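Local structure of LanC-like protein GCR2 (Arabidopsis thaliana, 3T33) at residues W230-M240 with V256-R267. The protein is a zinc-binding relative of bacterial lantibiotic cyclases that may play a role in abscisic acid signalling in plants. Numbering follows the deposited sequence.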
# COMPACT_ATOMS: atom_id res chain seq x y z
N TRP A 230 12.78 -7.85 7.05
CA TRP A 230 12.36 -6.68 7.83
C TRP A 230 11.12 -5.97 7.27
O TRP A 230 10.40 -5.28 8.00
CB TRP A 230 13.49 -5.67 7.87
CG TRP A 230 14.53 -5.92 8.90
CD1 TRP A 230 14.88 -7.12 9.48
CD2 TRP A 230 15.40 -4.94 9.46
NE1 TRP A 230 15.88 -6.93 10.40
CE2 TRP A 230 16.23 -5.61 10.40
CE3 TRP A 230 15.56 -3.56 9.27
CZ2 TRP A 230 17.21 -4.94 11.14
CZ3 TRP A 230 16.54 -2.89 10.00
CH2 TRP A 230 17.35 -3.58 10.92
N GLY A 231 10.87 -6.14 5.97
CA GLY A 231 9.92 -5.27 5.26
C GLY A 231 8.40 -5.46 5.44
O GLY A 231 7.88 -6.23 6.31
N ALA A 232 7.67 -4.70 4.61
CA ALA A 232 6.21 -4.65 4.70
C ALA A 232 5.58 -5.96 4.17
O ALA A 232 4.72 -6.53 4.79
CB ALA A 232 5.69 -3.41 3.93
N ALA A 233 6.01 -6.40 3.00
CA ALA A 233 5.37 -7.50 2.32
C ALA A 233 5.63 -8.84 3.06
O ALA A 233 4.68 -9.56 3.33
CB ALA A 233 5.84 -7.54 0.91
N HIS A 234 6.88 -9.14 3.46
CA HIS A 234 7.15 -10.42 4.06
C HIS A 234 7.87 -10.38 5.41
O HIS A 234 8.24 -11.47 5.94
CB HIS A 234 7.99 -11.32 3.14
CG HIS A 234 7.33 -11.67 1.84
ND1 HIS A 234 6.20 -12.45 1.78
CD2 HIS A 234 7.72 -11.45 0.56
CE1 HIS A 234 5.88 -12.65 0.51
NE2 HIS A 234 6.80 -12.07 -0.26
N GLY A 235 8.02 -9.18 5.99
CA GLY A 235 8.86 -8.99 7.14
C GLY A 235 8.23 -8.42 8.38
O GLY A 235 7.01 -8.41 8.53
N LEU A 236 9.09 -7.90 9.26
CA LEU A 236 8.70 -7.37 10.55
C LEU A 236 7.73 -6.17 10.45
O LEU A 236 6.73 -6.10 11.18
CB LEU A 236 9.98 -6.96 11.33
CG LEU A 236 11.07 -8.01 11.68
CD1 LEU A 236 12.22 -7.38 12.49
CD2 LEU A 236 10.55 -9.24 12.42
N ALA A 237 8.03 -5.24 9.54
CA ALA A 237 7.22 -4.02 9.36
C ALA A 237 5.76 -4.31 9.16
O ALA A 237 4.95 -3.77 9.88
CB ALA A 237 7.77 -3.23 8.15
N GLY A 238 5.45 -5.20 8.20
CA GLY A 238 4.08 -5.57 7.83
C GLY A 238 3.33 -6.21 8.96
O GLY A 238 2.12 -5.99 9.16
N ILE A 239 4.04 -7.05 9.71
CA ILE A 239 3.45 -7.66 10.91
C ILE A 239 3.18 -6.65 12.02
O ILE A 239 2.10 -6.66 12.59
CB ILE A 239 4.37 -8.81 11.46
CG1 ILE A 239 4.61 -9.85 10.32
CG2 ILE A 239 3.70 -9.45 12.67
CD1 ILE A 239 5.66 -10.95 10.63
N MET A 240 4.17 -5.83 12.37
CA MET A 240 3.96 -4.80 13.40
C MET A 240 2.81 -3.87 13.00
O MET A 240 1.91 -3.56 13.81
CB MET A 240 5.24 -3.98 13.57
CG MET A 240 6.43 -4.86 14.00
SD MET A 240 6.10 -5.91 15.45
CE MET A 240 6.41 -7.55 14.65
N VAL A 256 6.02 -4.61 20.40
CA VAL A 256 5.91 -3.99 19.08
C VAL A 256 6.84 -2.79 19.04
O VAL A 256 7.71 -2.74 18.16
CB VAL A 256 4.48 -3.61 18.72
CG1 VAL A 256 4.46 -2.91 17.37
CG2 VAL A 256 3.57 -4.88 18.72
N LYS A 257 6.71 -1.87 20.01
CA LYS A 257 7.65 -0.72 20.15
C LYS A 257 9.08 -1.24 20.07
O LYS A 257 9.88 -0.77 19.25
CB LYS A 257 7.47 0.05 21.47
CG LYS A 257 6.31 1.00 21.44
CD LYS A 257 6.10 1.67 22.78
CE LYS A 257 4.81 2.51 22.81
NZ LYS A 257 4.47 3.03 24.22
N GLY A 258 9.36 -2.29 20.84
CA GLY A 258 10.71 -2.87 20.88
C GLY A 258 11.29 -3.30 19.56
O GLY A 258 12.41 -2.97 19.22
N THR A 259 10.50 -4.06 18.80
CA THR A 259 10.90 -4.55 17.45
C THR A 259 11.14 -3.38 16.52
O THR A 259 12.07 -3.40 15.73
CB THR A 259 9.80 -5.47 16.89
OG1 THR A 259 9.56 -6.51 17.84
CG2 THR A 259 10.19 -6.10 15.59
N LEU A 260 10.31 -2.35 16.63
CA LEU A 260 10.50 -1.16 15.79
C LEU A 260 11.75 -0.33 16.18
O LEU A 260 12.51 0.04 15.31
CB LEU A 260 9.22 -0.31 15.71
CG LEU A 260 7.97 -0.88 15.01
CD1 LEU A 260 6.86 0.08 15.15
CD2 LEU A 260 8.24 -1.14 13.56
N SER A 261 11.97 -0.08 17.47
CA SER A 261 13.28 0.47 17.90
C SER A 261 14.44 -0.34 17.37
O SER A 261 15.34 0.19 16.73
CB SER A 261 13.38 0.53 19.41
OG SER A 261 12.26 1.22 19.87
N TYR A 262 14.41 -1.64 17.61
CA TYR A 262 15.48 -2.49 17.12
C TYR A 262 15.82 -2.14 15.69
O TYR A 262 16.95 -1.87 15.39
CB TYR A 262 15.07 -3.96 17.23
CG TYR A 262 16.02 -4.87 16.52
CD1 TYR A 262 17.21 -5.29 17.15
CD2 TYR A 262 15.78 -5.28 15.22
CE1 TYR A 262 18.09 -6.10 16.49
CE2 TYR A 262 16.64 -6.09 14.58
CZ TYR A 262 17.79 -6.49 15.21
OH TYR A 262 18.66 -7.29 14.55
N MET A 263 14.82 -2.12 14.81
CA MET A 263 14.99 -1.79 13.38
C MET A 263 15.56 -0.38 13.12
O MET A 263 16.38 -0.18 12.23
CB MET A 263 13.64 -1.92 12.68
CG MET A 263 13.12 -3.38 12.57
SD MET A 263 11.56 -3.61 11.62
CE MET A 263 12.32 -3.85 10.06
N ILE A 264 15.13 0.59 13.90
CA ILE A 264 15.62 1.95 13.75
C ILE A 264 17.12 1.96 14.03
O ILE A 264 17.93 2.31 13.15
CB ILE A 264 14.78 2.94 14.63
CG1 ILE A 264 13.35 3.00 14.08
CG2 ILE A 264 15.41 4.37 14.66
CD1 ILE A 264 12.38 3.71 14.95
N GLN A 265 17.50 1.48 15.22
CA GLN A 265 18.91 1.50 15.70
C GLN A 265 19.84 0.71 14.78
O GLN A 265 21.06 0.82 14.89
CB GLN A 265 19.01 0.94 17.12
CG GLN A 265 18.02 1.58 18.14
CD GLN A 265 17.92 0.81 19.49
OE1 GLN A 265 16.92 0.94 20.23
NE2 GLN A 265 18.97 0.04 19.83
N ASN A 266 19.28 -0.05 13.84
CA ASN A 266 20.08 -1.04 13.12
C ASN A 266 19.99 -0.96 11.62
O ASN A 266 20.37 -1.90 10.91
CB ASN A 266 19.69 -2.43 13.59
CG ASN A 266 20.45 -2.85 14.81
OD1 ASN A 266 21.65 -3.02 14.73
ND2 ASN A 266 19.77 -2.99 15.96
N ARG A 267 19.53 0.19 11.14
CA ARG A 267 19.42 0.48 9.71
C ARG A 267 20.80 0.83 9.11
O ARG A 267 21.78 0.99 9.84
CB ARG A 267 18.41 1.63 9.49
CG ARG A 267 18.86 2.94 10.11
CD ARG A 267 17.77 4.01 10.29
NE ARG A 267 18.46 5.27 10.54
CZ ARG A 267 17.96 6.38 11.08
NH1 ARG A 267 16.70 6.45 11.45
NH2 ARG A 267 18.75 7.42 11.24
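M263 lies antiparallel over one face of W230 and against L236 in an antiparallel helix hairpin of the LanC-like helical barrel, where helix 236-244 turns back into helix 250-265. The N-to-C directions of the short axes of 236-240 and 256-265 make 152°, close to antiparallel, and approach to 10.6 Å, a separation filled largely by side chains. M263 CG sits 4.1 Å from the centroid of the six-membered ring of W230 and only 11° off its normal, which defines a CH-pi contact over one face. The M263 sulfur is oblique to the five-membered ring, a Met-aromatic contact. With CG beside the backbone N and the chain extended at chi2, the same SD is carried to L236 CB at 3.7 Å. The far rim of the indole reaches N266, just beyond 256-265: N266 CB lies at its edge, in plane, 3.7 Å from CH2. Y262 comes up obliquely, CE2 to W230 CZ2 at 3.7 Å with the ring planes at 65°, and its OH hydrogen-bonds E277, to which W230 NE1 also makes a weak bond. N266 ND2 sits above one face of the Y262 ring, toward its rim, and donates to Y262 O, tilted from the carbonyl plane. Toward the turn of the hairpin, L236 CD1 packs on T259 CG2; T259 OG1 is instead bonded to D255 O. M240, bent at chi2 and chi3, runs antiparallel alongside V256 and L260 and lies nearly perpendicular to T259. Its CB faces L260 CD2 at 4.1 Å, and its sulfur rests 3.9 Å from V256 CG1 and 4.0 Å from T259 CB.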